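Local coordinates for protein histidinol-phosphate aminotransferase (Clostridium acetobutylicum, PDB 3FTB) that probably transfers amino groups with the help of pyridoxal 5'-phosphate, most likely acting on histidinol phosphate in histidine biosynthesis, at residues F217-I222 / E252-N257; E89-S94 / I181-F186; K53-Y58 / I247-E252; G158-K163 / A185-T190. All coordinates share one frame; numbering follows the deposited sequence.

Overall arrangement
Contacts 2 and 4 lie near the middle of the chain, each about 8 Å from its centre, around the end of strand 179-183 in the seven-stranded sheet. Their centres are about 14 Å apart, and they share Ala185 and Phe186. Contacts 1 and 3 lie further out, share Glu252 on helix 249-257, and have centres about 12 Å apart. In sequence, contacts 2 and 4 fall inside the long loop closed by contact 3, whose segments alternate with those of contact 1. Contacts 1, 2 and 3 also reach the second subunit. Together they run from the core of an aminotransferase domain to the dimer interface, where the two chains jointly surround a phosphate site.

Contact 1 of 4, residues F217-I222 / E252-N257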
loop_
_atom_site.group_PDB
_atom_site.type_symbol
_atom_site.label_atom_id
_atom_site.label_comp_id
_atom_site.label_asym_id
_atom_site.label_seq_id
_atom_site.Cartn_x
_atom_site.Cartn_y
_atom_site.Cartn_z
ATOM N N PHE A 217 -1.031 -0.342 18.670
ATOM C CA PHE A 217 -1.984 -1.435 18.476
ATOM C C PHE A 217 -1.302 -2.722 18.043
ATOM O O PHE A 217 -1.974 -3.701 17.691
ATOM C CB PHE A 217 -3.093 -1.042 17.478
ATOM C CG PHE A 217 -4.113 -0.093 18.053
ATOM C CD1 PHE A 217 -4.008 1.272 17.840
ATOM C CD2 PHE A 217 -5.158 -0.567 18.830
ATOM C CE1 PHE A 217 -4.929 2.153 18.380
ATOM C CE2 PHE A 217 -6.083 0.303 19.378
ATOM C CZ PHE A 217 -5.966 1.675 19.152
ATOM N N ALA A 218 0.030 -2.701 18.072
ATOM C CA ALA A 218 0.871 -3.891 17.909
ATOM C C ALA A 218 0.778 -4.572 16.544
ATOM O O ALA A 218 1.208 -5.731 16.395
ATOM C CB ALA A 218 0.595 -4.909 19.028
ATOM N N MET A 219 0.243 -3.858 15.551
ATOM C CA MET A 219 -0.019 -4.457 14.239
ATOM C C MET A 219 0.759 -3.798 13.082
ATOM O O MET A 219 0.152 -3.166 12.218
ATOM C CB MET A 219 -1.539 -4.462 13.943
ATOM C CG MET A 219 -2.377 -5.415 14.836
ATOM S SD MET A 219 -4.181 -5.529 14.511
ATOM C CE MET A 219 -4.664 -3.833 14.819
ATOM N N PRO A 220 2.106 -3.943 13.058
ATOM C CA PRO A 220 2.857 -3.377 11.923
ATOM C C PRO A 220 2.665 -4.089 10.570
ATOM O O PRO A 220 2.746 -3.433 9.528
ATOM C CB PRO A 220 4.323 -3.480 12.383
ATOM C CG PRO A 220 4.310 -4.508 13.475
ATOM C CD PRO A 220 3.009 -4.281 14.174
ATOM N N GLY A 221 2.411 -5.396 10.579
ATOM C CA GLY A 221 2.287 -6.151 9.340
ATOM C C GLY A 221 1.015 -5.866 8.556
ATOM O O GLY A 221 0.827 -6.355 7.431
ATOM N N ILE A 222 0.137 -5.067 9.149
ATOM C CA ILE A 222 -1.149 -4.763 8.534
ATOM C C ILE A 222 -1.024 -3.520 7.647
ATOM O O ILE A 222 -1.767 -3.351 6.672
ATOM C CB ILE A 222 -2.247 -4.590 9.615
ATOM C CG1 ILE A 222 -3.508 -5.367 9.236
ATOM C CG2 ILE A 222 -2.519 -3.109 9.916
ATOM C CD1 ILE A 222 -4.430 -5.595 10.401
ATOM N N GLU A 252 -8.307 -2.556 6.936
ATOM C CA GLU A 252 -9.629 -1.963 7.098
ATOM C C GLU A 252 -10.370 -2.593 8.268
ATOM O O GLU A 252 -10.965 -1.884 9.081
ATOM C CB GLU A 252 -10.439 -2.127 5.817
ATOM C CG GLU A 252 -11.793 -1.485 5.845
ATOM C CD GLU A 252 -12.554 -1.713 4.555
ATOM O OE1 GLU A 252 -12.545 -2.859 4.055
ATOM O OE2 GLU A 252 -13.156 -0.750 4.037
ATOM N N MET A 253 -10.323 -3.923 8.355
ATOM C CA MET A 253 -11.002 -4.637 9.433
ATOM C C MET A 253 -10.461 -4.250 10.806
ATOM O O MET A 253 -11.224 -4.136 11.768
ATOM C CB MET A 253 -10.928 -6.154 9.241
ATOM C CG MET A 253 -11.660 -6.924 10.340
ATOM S SD MET A 253 -10.648 -7.303 11.796
ATOM C CE MET A 253 -9.789 -8.737 11.141
ATOM N N ALA A 254 -9.146 -4.051 10.896
ATOM C CA ALA A 254 -8.530 -3.644 12.156
ATOM C C ALA A 254 -8.972 -2.251 12.568
ATOM O O ALA A 254 -9.446 -2.050 13.678
ATOM C CB ALA A 254 -7.011 -3.717 12.073
ATOM N N ALA A 255 -8.809 -1.291 11.666
ATOM C CA ALA A 255 -9.222 0.091 11.917
ATOM C C ALA A 255 -10.694 0.216 12.299
ATOM O O ALA A 255 -11.096 1.169 12.955
ATOM C CB ALA A 255 -8.936 0.960 10.698
ATOM N N ILE A 256 -11.499 -0.748 11.879
ATOM C CA ILE A 256 -12.936 -0.688 12.118
ATOM C C ILE A 256 -13.321 -1.325 13.463
ATOM O O ILE A 256 -14.242 -0.860 14.142
ATOM C CB ILE A 256 -13.735 -1.272 10.904
ATOM C CG1 ILE A 256 -13.757 -0.238 9.761
ATOM C CG2 ILE A 256 -15.137 -1.693 11.327
ATOM C CD1 ILE A 256 -14.378 -0.690 8.435
ATOM N N ASN A 257 -12.568 -2.348 13.864
ATOM C CA ASN A 257 -12.892 -3.143 15.045
ATOM C C ASN A 257 -11.970 -2.923 16.254
ATOM O O ASN A 257 -12.349 -3.188 17.395
ATOM C CB ASN A 257 -12.913 -4.626 14.661
ATOM C CG ASN A 257 -13.963 -4.934 13.599
ATOM O OD1 ASN A 257 -15.157 -4.905 13.871
ATOM N ND2 ASN A 257 -13.517 -5.226 12.387
#
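Ala254, a small residue on helix 249-257, turns its methyl group to the ends of Met219 and Ile222, which belong to the loop joining strands 207-212 and 225-229 in the large sheet of this aminotransferase fold. Met219 CE comes within 3.6 Å of Ala254 CB. Ile222 CD1 reaches the same Ala254 CB at 3.6 Å. Seen from that methyl, the two approaches are roughly at right angles, so the two long side chains meet it side by side without piling onto each other.

Met219 runs straight as far as its sulfur and then bends (chi3 -61°), which swings CE over toward the helix. Ile222 takes an unusual chi1 of -133°, with its CD1 branch stretched out to the alanine. Nothing polar crosses between the segments: this is a small, fully buried apolar seam. Phe44 of helix 42-45 touches all three residues, and Leu55 of the second subunit packs on Ile222, so the seam lies close to the dimer interface.

One residue before the alanine, the carbonyl of Met253 is gripped twice. Asn257 N bonds to Met253 O at 3.1 Å, and the side-chain amide folds back so that Asn257 ND2 also donates to Met253 O, at 2.6 Å.

Contact 2 of 4, residues E89-S94 / I181-F186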
loop_
_atom_site.group_PDB
_atom_site.type_symbol
_atom_site.label_atom_id
_atom_site.label_comp_id
_atom_site.label_asym_id
_atom_site.label_seq_id
_atom_site.Cartn_x
_atom_site.Cartn_y
_atom_site.Cartn_z
ATOM N N GLU A 89 3.481 6.256 4.544
ATOM C CA GLU A 89 2.977 6.837 3.310
ATOM C C GLU A 89 2.608 8.300 3.542
ATOM O O GLU A 89 2.814 9.159 2.680
ATOM C CB GLU A 89 1.773 6.027 2.788
ATOM C CG GLU A 89 1.449 6.233 1.299
ATOM C CD GLU A 89 0.165 5.521 0.825
ATOM O OE1 GLU A 89 -0.352 4.650 1.552
ATOM O OE2 GLU A 89 -0.330 5.828 -0.286
ATOM N N ILE A 90 2.088 8.576 4.731
ATOM C CA ILE A 90 1.551 9.891 5.050
ATOM C C ILE A 90 2.657 10.897 5.363
ATOM O O ILE A 90 2.577 12.059 4.954
ATOM C CB ILE A 90 0.556 9.792 6.210
ATOM C CG1 ILE A 90 -0.539 8.788 5.857
ATOM C CG2 ILE A 90 -0.041 11.160 6.551
ATOM C CD1 ILE A 90 -1.211 8.227 7.054
ATOM N N ILE A 91 3.683 10.441 6.077
ATOM C CA ILE A 91 4.870 11.249 6.346
ATOM C C ILE A 91 5.511 11.708 5.038
ATOM O O ILE A 91 5.707 12.909 4.813
ATOM C CB ILE A 91 5.906 10.452 7.158
ATOM C CG1 ILE A 91 5.333 10.090 8.533
ATOM C CG2 ILE A 91 7.209 11.237 7.285
ATOM C CD1 ILE A 91 6.218 9.170 9.344
ATOM N N GLU A 92 5.819 10.749 4.169
ATOM C CA GLU A 92 6.359 11.068 2.851
ATOM C C GLU A 92 5.458 12.027 2.075
ATOM O O GLU A 92 5.914 13.072 1.616
ATOM C CB GLU A 92 6.590 9.798 2.026
ATOM C CG GLU A 92 6.844 10.073 0.549
ATOM C CD GLU A 92 7.357 8.857 -0.191
ATOM O OE1 GLU A 92 8.128 8.083 0.410
ATOM O OE2 GLU A 92 6.991 8.676 -1.372
ATOM N N LEU A 93 4.182 11.662 1.937
ATOM C CA LEU A 93 3.239 12.413 1.106
ATOM C C LEU A 93 2.979 13.831 1.590
ATOM O O LEU A 93 2.924 14.766 0.789
ATOM C CB LEU A 93 1.907 11.673 0.979
ATOM C CG LEU A 93 1.894 10.497 0.006
ATOM C CD1 LEU A 93 0.629 9.717 0.197
ATOM C CD2 LEU A 93 2.030 10.967 -1.431
ATOM N N SER A 94 2.799 13.992 2.895
ATOM C CA SER A 94 2.566 15.320 3.438
ATOM C C SER A 94 3.800 16.205 3.239
ATOM O O SER A 94 3.692 17.411 3.029
ATOM C CB SER A 94 2.154 15.250 4.907
ATOM O OG SER A 94 3.100 14.531 5.675
ATOM N N ILE A 181 3.108 19.860 10.484
ATOM C CA ILE A 181 2.834 18.424 10.477
ATOM C C ILE A 181 3.286 17.750 11.764
ATOM O O ILE A 181 4.485 17.692 12.046
ATOM C CB ILE A 181 3.575 17.719 9.325
ATOM C CG1 ILE A 181 3.176 18.314 7.970
ATOM C CG2 ILE A 181 3.311 16.211 9.373
ATOM C CD1 ILE A 181 4.192 18.046 6.889
ATOM N N ILE A 182 2.337 17.221 12.529
ATOM C CA ILE A 182 2.673 16.594 13.804
ATOM C C ILE A 182 2.500 15.085 13.793
ATOM O O ILE A 182 1.373 14.582 13.729
ATOM C CB ILE A 182 1.854 17.167 14.967
ATOM C CG1 ILE A 182 1.928 18.683 14.968
ATOM C CG2 ILE A 182 2.429 16.711 16.285
ATOM C CD1 ILE A 182 1.417 19.294 16.253
ATOM N N ASP A 183 3.627 14.378 13.871
ATOM C CA ASP A 183 3.644 12.918 13.897
ATOM C C ASP A 183 3.308 12.383 15.303
ATOM O O ASP A 183 4.122 12.469 16.235
ATOM C CB ASP A 183 5.012 12.428 13.420
ATOM C CG ASP A 183 5.230 10.944 13.660
ATOM O OD1 ASP A 183 4.298 10.267 14.147
ATOM O OD2 ASP A 183 6.344 10.459 13.364
ATOM N N GLU A 184 2.102 11.841 15.451
ATOM C CA GLU A 184 1.616 11.394 16.753
ATOM C C GLU A 184 1.422 9.885 16.829
ATOM O O GLU A 184 0.500 9.402 17.478
ATOM C CB GLU A 184 0.305 12.106 17.097
ATOM C CG GLU A 184 0.496 13.560 17.540
ATOM C CD GLU A 184 -0.780 14.165 18.062
ATOM O OE1 GLU A 184 -1.808 13.445 18.229
ATOM O OE2 GLU A 184 -0.748 15.379 18.307
ATOM N N ALA A 185 2.312 9.144 16.177
ATOM C CA ALA A 185 2.164 7.698 16.056
ATOM C C ALA A 185 2.308 7.007 17.401
ATOM O O ALA A 185 1.869 5.867 17.572
ATOM C CB ALA A 185 3.178 7.148 15.071
ATOM N N PHE A 186 2.922 7.710 18.351
ATOM C CA PHE A 186 3.183 7.166 19.675
ATOM C C PHE A 186 2.237 7.764 20.705
ATOM O O PHE A 186 2.101 7.222 21.804
ATOM C CB PHE A 186 4.624 7.453 20.111
ATOM C CG PHE A 186 5.657 6.577 19.452
ATOM C CD1 PHE A 186 5.705 5.216 19.715
ATOM C CD2 PHE A 186 6.602 7.123 18.590
ATOM C CE1 PHE A 186 6.670 4.406 19.126
ATOM C CE2 PHE A 186 7.572 6.325 17.997
ATOM C CZ PHE A 186 7.606 4.960 18.268
#
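Helix packing on a mixed, mostly parallel sheet, the hallmark of the large alpha/beta domain of aminotransferases, brings Ser94 and Ile91 of helix 87-95 against Ile181 and Asp183 of strand 179-183. At one end Ile181 points its CD1 at the serine, ending 3.9 Å from Ser94 OG, while its other branch, CG2, stands 4.1 Å from Ser94 OG. The isoleucine thus lays both branches around a hydroxyl.

That hydroxyl is already spoken for. With chi1 at 55°, Ser94 OG sits between its own backbone N and carbonyl carbon, from where it turns back along the helix and donates to Ile90 O at 2.6 Å. Ser94 N bonds to Ile90 O as well, and the two donors arrive from opposite faces of the carbonyl plane. A buried polar group can therefore sit against an aliphatic side chain without losing its hydrogen bond.

At the other end the touch is looser: Ile91 CD1 extends to 4.2 Å from Asp183 OD2. The carboxylate is held independently. Its OD1 accepts Ala185 N at 3.1 Å, an Asx turn, and its OD2 is bonded to Tyr111 OH.

Strand 179-183 lies between strands 147-151 and 207-212; Ile91 also leans on Ile210 of the latter and, on its helix 110-117 side, on Tyr111 and Asn114.

Contact 3 of 4, residues K53-Y58 / I247-E252. With PO4 (phosphate ion), chain H.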
loop_
_atom_site.group_PDB
_atom_site.type_symbol
_atom_site.label_atom_id
_atom_site.label_comp_id
_atom_site.label_asym_id
_atom_site.label_seq_id
_atom_site.Cartn_x
_atom_site.Cartn_y
_atom_site.Cartn_z
ATOM N N LYS A 53 -13.884 -12.644 4.530
ATOM C CA LYS A 53 -15.024 -12.501 3.625
ATOM C C LYS A 53 -14.732 -11.464 2.552
ATOM O O LYS A 53 -14.899 -11.713 1.356
ATOM C CB LYS A 53 -16.287 -12.088 4.391
ATOM C CG LYS A 53 -17.578 -12.201 3.576
ATOM C CD LYS A 53 -18.800 -11.711 4.353
ATOM C CE LYS A 53 -19.322 -10.379 3.824
ATOM N NZ LYS A 53 -20.132 -10.544 2.576
ATOM N N ASN A 54 -14.296 -10.295 2.994
ATOM C CA ASN A 54 -14.044 -9.182 2.095
ATOM C C ASN A 54 -12.808 -9.384 1.218
ATOM O O ASN A 54 -12.512 -8.552 0.360
ATOM C CB ASN A 54 -13.938 -7.882 2.893
ATOM C CG ASN A 54 -15.173 -7.627 3.763
ATOM O OD1 ASN A 54 -16.313 -7.817 3.328
ATOM N ND2 ASN A 54 -14.944 -7.194 4.993
ATOM N N LEU A 55 -12.091 -10.486 1.436
ATOM C CA LEU A 55 -10.957 -10.829 0.581
ATOM C C LEU A 55 -11.395 -10.873 -0.865
ATOM O O LEU A 55 -10.631 -10.531 -1.770
ATOM C CB LEU A 55 -10.385 -12.201 0.938
ATOM C CG LEU A 55 -9.269 -12.274 1.971
ATOM C CD1 LEU A 55 -8.840 -13.723 2.122
ATOM C CD2 LEU A 55 -8.113 -11.405 1.528
ATOM N N GLY A 56 -12.631 -11.308 -1.070
ATOM C CA GLY A 56 -13.120 -11.629 -2.396
ATOM C C GLY A 56 -13.576 -10.436 -3.203
ATOM O O GLY A 56 -13.821 -10.572 -4.407
ATOM N N VAL A 57 -13.683 -9.271 -2.562
ATOM C CA VAL A 57 -14.136 -8.071 -3.265
ATOM C C VAL A 57 -13.289 -6.831 -2.971
ATOM O O VAL A 57 -12.587 -6.765 -1.964
ATOM C CB VAL A 57 -15.619 -7.771 -2.973
ATOM C CG1 VAL A 57 -16.471 -8.974 -3.361
ATOM C CG2 VAL A 57 -15.818 -7.408 -1.503
ATOM N N TYR A 58 -13.354 -5.857 -3.872
ATOM C CA TYR A 58 -12.720 -4.565 -3.665
ATOM C C TYR A 58 -13.424 -3.801 -2.539
ATOM O O TYR A 58 -14.656 -3.745 -2.489
ATOM C CB TYR A 58 -12.780 -3.743 -4.950
ATOM C CG TYR A 58 -11.763 -4.138 -6.009
ATOM C CD1 TYR A 58 -10.475 -3.608 -6.005
ATOM C CD2 TYR A 58 -12.103 -5.011 -7.033
ATOM C CE1 TYR A 58 -9.551 -3.957 -6.986
ATOM C CE2 TYR A 58 -11.189 -5.360 -8.016
ATOM C CZ TYR A 58 -9.917 -4.835 -7.989
ATOM O OH TYR A 58 -9.017 -5.189 -8.968
ATOM N N ILE A 247 -5.574 0.507 0.655
ATOM C CA ILE A 247 -5.732 -0.092 1.980
ATOM C C ILE A 247 -6.314 -1.493 1.873
ATOM O O ILE A 247 -7.461 -1.656 1.499
ATOM C CB ILE A 247 -6.669 0.772 2.869
ATOM C CG1 ILE A 247 -6.182 2.218 2.923
ATOM C CG2 ILE A 247 -6.813 0.197 4.272
ATOM C CD1 ILE A 247 -4.722 2.356 3.276
ATOM N N ASN A 248 -5.523 -2.509 2.195
ATOM C CA ASN A 248 -6.009 -3.893 2.162
ATOM C C ASN A 248 -7.164 -4.138 3.141
ATOM O O ASN A 248 -7.367 -3.366 4.080
ATOM C CB ASN A 248 -4.867 -4.868 2.450
ATOM C CG ASN A 248 -4.535 -4.957 3.933
ATOM O OD1 ASN A 248 -3.583 -4.336 4.403
ATOM N ND2 ASN A 248 -5.315 -5.735 4.672
ATOM N N CYS A 249 -7.903 -5.227 2.935
ATOM C CA CYS A 249 -9.128 -5.483 3.695
ATOM C C CYS A 249 -8.939 -5.779 5.193
ATOM O O CYS A 249 -9.804 -5.435 6.008
ATOM C CB CYS A 249 -9.970 -6.583 3.022
ATOM S SG CYS A 249 -9.311 -8.279 3.073
ATOM N N PHE A 250 -7.832 -6.416 5.561
ATOM C CA PHE A 250 -7.561 -6.709 6.972
ATOM C C PHE A 250 -7.238 -5.422 7.725
ATOM O O PHE A 250 -7.729 -5.187 8.836
ATOM C CB PHE A 250 -6.417 -7.714 7.108
ATOM C CG PHE A 250 -6.746 -9.076 6.566
ATOM C CD1 PHE A 250 -7.548 -9.949 7.287
ATOM C CD2 PHE A 250 -6.256 -9.487 5.332
ATOM C CE1 PHE A 250 -7.850 -11.205 6.784
ATOM C CE2 PHE A 250 -6.562 -10.740 4.829
ATOM C CZ PHE A 250 -7.363 -11.597 5.556
ATOM N N ALA A 251 -6.408 -4.588 7.105
ATOM C CA ALA A 251 -6.106 -3.271 7.636
ATOM C C ALA A 251 -7.416 -2.561 7.922
ATOM O O ALA A 251 -7.622 -2.039 9.017
ATOM C CB ALA A 251 -5.275 -2.474 6.638
ATOM N N GLU A 252 -8.307 -2.556 6.936
ATOM C CA GLU A 252 -9.629 -1.963 7.098
ATOM C C GLU A 252 -10.370 -2.593 8.268
ATOM O O GLU A 252 -10.965 -1.884 9.081
ATOM C CB GLU A 252 -10.439 -2.127 5.817
ATOM C CG GLU A 252 -11.793 -1.485 5.845
ATOM C CD GLU A 252 -12.554 -1.713 4.555
ATOM O OE1 GLU A 252 -12.545 -2.859 4.055
ATOM O OE2 GLU A 252 -13.156 -0.750 4.037
HETATM P P PO4 H . -5.550 -4.477 -9.311
HETATM O O1 PO4 H . -4.682 -5.709 -9.360
HETATM O O2 PO4 H . -6.091 -4.130 -10.689
HETATM O O3 PO4 H . -6.683 -4.748 -8.350
HETATM O O4 PO4 H . -4.751 -3.313 -8.797
HETATM O O HOH W 1 -12.558 -5.641 5.271
#
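Leu55 pushes its CD2 methyl into the corner formed by Cys249 and Phe250 at the start of helix 249-257. Leu55 CD2 is 3.7 Å from Cys249 SG, and the same methyl lies 3.7 Å from Phe250 CE2. Leucine and phenylalanine cross obliquely, the methyl meeting the ring at a slant. The cysteine sulfur rides over one face of its neighbour's ring, displaced toward the rim, so leucine, sulfur and ring form one compact apolar cluster. Cys249 SG gets there by standing between its own backbone N and carbonyl carbon (chi1 70°), turned toward the leucine.

Beside this cluster the contact becomes polar and is bridged by a single water. Asn54 ND2 donates to it at 2.9 Å; the water passes its own protons to Cys249 O, at 2.9 Å, and to Glu252 OE1, at 3.0 Å. One molecule thereby ties the 53-58 loop to the backbone and a side chain of the first helical turn.

The neighbourhood is a dimer interface: Phe250 stacks on Phe250 of the second subunit, and Phe44 of that subunit packs on Leu55. At the end of the loop, Tyr58 OH bonds to O3 of a phosphate ion, probably from the crystallisation liquor, at 2.5 Å, short enough that the exact length is doubtful; that oxygen lies near the ring plane, at its edge. Ser88, Thr214 and Arg223 of the second subunit also hold the ion, and Lys215 there bonds to the tyrosine hydroxyl. A phosphate enclosed by both chains is consistent with the cofactor-phosphate pocket of dimeric aminotransferases, which one subunit completes for the other.

Contact 4 of 4, residues G158-K163 / A185-T190; sequences GGLINK and AFIEFT
Leu160 CD2 is the meeting point for Ile187 and Thr190, the two residues of 185-190 that touch the 158-163 loop. Past Ala185, Phe186 is the next residue: its ring turns toward Phe299, with which it forms an edge-to-face pair, and its carbonyl accepts Phe189 N in the 3-10 turn around Ile187 and Glu188.

Ile187 is next. Its CG1 branch lies anti to the backbone N (chi1 -156°), which carries CD1 out toward the loop, to 3.7 Å from Leu160 CD2. The two aliphatic chains cross at about a right angle, touching through their end methyls. Phe189 then faces another way and pairs edge-to-face with Phe216.

Thr190 comes last. Its hydroxyl reaches back so that Thr190 OG1 donates to Ile187 O at 3.0 Å, slightly out of the carbonyl plane. With the oxygen held there, the methyl is left to face the leucine: Thr190 CG2 and Leu160 CD2 meet tip to tip at 4.0 Å.

Both segments are loops hung from the same sheet. The 158-163 loop leads from strand 147-151 into helix 163-176, part of the beta-alpha-beta crossover to parallel strand 179-183. The loop segment 185-190 follows on the way to strand 207-212.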
loop_
_atom_site.group_PDB
_atom_site.type_symbol
_atom_site.label_atom_id
_atom_site.label_comp_id
_atom_site.label_asym_id
_atom_site.label_seq_id
_atom_site.Cartn_x
_atom_site.Cartn_y
_atom_site.Cartn_z
ATOM N N GLY A 158 11.506 10.916 23.307
ATOM C CA GLY A 158 10.180 10.772 23.882
ATOM C C GLY A 158 9.542 12.043 24.418
ATOM O O GLY A 158 8.715 11.999 25.328
ATOM N N GLY A 159 9.910 13.186 23.851
ATOM C CA GLY A 159 9.394 14.454 24.327
ATOM C C GLY A 159 8.036 14.819 23.751
ATOM O O GLY A 159 7.793 14.653 22.555
ATOM N N LEU A 160 7.149 15.322 24.608
ATOM C CA LEU A 160 5.842 15.829 24.185
ATOM C C LEU A 160 5.904 17.329 23.930
ATOM O O LEU A 160 6.558 18.046 24.669
ATOM C CB LEU A 160 4.793 15.566 25.264
ATOM C CG LEU A 160 4.233 14.158 25.423
ATOM C CD1 LEU A 160 3.556 14.026 26.782
ATOM C CD2 LEU A 160 3.257 13.836 24.295
ATOM N N ILE A 161 5.216 17.799 22.890
ATOM C CA ILE A 161 5.105 19.228 22.624
ATOM C C ILE A 161 4.263 19.968 23.686
ATOM O O ILE A 161 3.066 19.734 23.816
ATOM C CB ILE A 161 4.486 19.490 21.246
ATOM C CG1 ILE A 161 5.326 18.856 20.129
ATOM C CG2 ILE A 161 4.313 20.993 21.015
ATOM C CD1 ILE A 161 4.630 18.870 18.773
ATOM N N ASN A 162 4.912 20.851 24.439
ATOM C CA ASN A 162 4.259 21.744 25.396
ATOM C C ASN A 162 3.166 22.550 24.709
ATOM O O ASN A 162 3.451 23.423 23.882
ATOM C CB ASN A 162 5.321 22.677 26.020
ATOM C CG ASN A 162 4.761 23.598 27.107
ATOM O OD1 ASN A 162 3.775 24.303 26.905
ATOM N ND2 ASN A 162 5.428 23.620 28.253
ATOM N N LYS A 163 1.909 22.256 25.039
ATOM C CA LYS A 163 0.802 22.906 24.362
ATOM C C LYS A 163 0.850 24.414 24.564
ATOM O O LYS A 163 0.813 25.168 23.600
ATOM C CB LYS A 163 -0.542 22.337 24.815
ATOM C CG LYS A 163 -1.634 22.457 23.766
ATOM C CD LYS A 163 -3.010 22.181 24.351
ATOM C CE LYS A 163 -3.287 20.699 24.570
ATOM N NZ LYS A 163 -4.581 20.532 25.315
ATOM N N ALA A 185 2.312 9.144 16.177
ATOM C CA ALA A 185 2.164 7.698 16.056
ATOM C C ALA A 185 2.308 7.007 17.401
ATOM O O ALA A 185 1.869 5.867 17.572
ATOM C CB ALA A 185 3.178 7.148 15.071
ATOM N N PHE A 186 2.922 7.710 18.351
ATOM C CA PHE A 186 3.183 7.166 19.675
ATOM C C PHE A 186 2.237 7.764 20.705
ATOM O O PHE A 186 2.101 7.222 21.804
ATOM C CB PHE A 186 4.624 7.453 20.111
ATOM C CG PHE A 186 5.657 6.577 19.452
ATOM C CD1 PHE A 186 5.705 5.216 19.715
ATOM C CD2 PHE A 186 6.602 7.123 18.590
ATOM C CE1 PHE A 186 6.670 4.406 19.126
ATOM C CE2 PHE A 186 7.572 6.325 17.997
ATOM C CZ PHE A 186 7.606 4.960 18.268
ATOM N N ILE A 187 1.589 8.871 20.343
ATOM C CA ILE A 187 0.793 9.653 21.282
ATOM C C ILE A 187 -0.145 8.781 22.117
ATOM O O ILE A 187 -0.675 9.224 23.133
ATOM C CB ILE A 187 -0.059 10.710 20.562
ATOM C CG1 ILE A 187 -0.408 11.871 21.501
ATOM C CG2 ILE A 187 -1.328 10.071 20.045
ATOM C CD1 ILE A 187 0.733 12.847 21.762
ATOM N N GLU A 188 -0.338 7.542 21.690
ATOM C CA GLU A 188 -1.268 6.640 22.351
ATOM C C GLU A 188 -0.805 6.321 23.761
ATOM O O GLU A 188 -1.613 6.128 24.683
ATOM C CB GLU A 188 -1.328 5.342 21.571
ATOM C CG GLU A 188 -0.995 5.478 20.114
ATOM C CD GLU A 188 -2.191 5.885 19.317
ATOM O OE1 GLU A 188 -1.997 6.173 18.130
ATOM O OE2 GLU A 188 -3.307 5.916 19.877
ATOM N N PHE A 189 0.514 6.285 23.913
ATOM C CA PHE A 189 1.150 5.717 25.087
ATOM C C PHE A 189 1.149 6.687 26.262
ATOM O O PHE A 189 1.684 6.373 27.322
ATOM C CB PHE A 189 2.582 5.282 24.753
ATOM C CG PHE A 189 2.671 4.109 23.804
ATOM C CD1 PHE A 189 2.657 2.801 24.288
ATOM C CD2 PHE A 189 2.819 4.312 22.437
ATOM C CE1 PHE A 189 2.752 1.724 23.412
ATOM C CE2 PHE A 189 2.917 3.234 21.562
ATOM C CZ PHE A 189 2.892 1.944 22.057
ATOM N N THR A 190 0.548 7.855 26.064
ATOM C CA THR A 190 0.381 8.863 27.111
ATOM C C THR A 190 -0.981 8.734 27.811
ATOM O O THR A 190 -1.080 8.860 29.033
ATOM C CB THR A 190 0.476 10.284 26.518
ATOM O OG1 THR A 190 -0.746 10.607 25.842
ATOM C CG2 THR A 190 1.615 10.370 25.519
#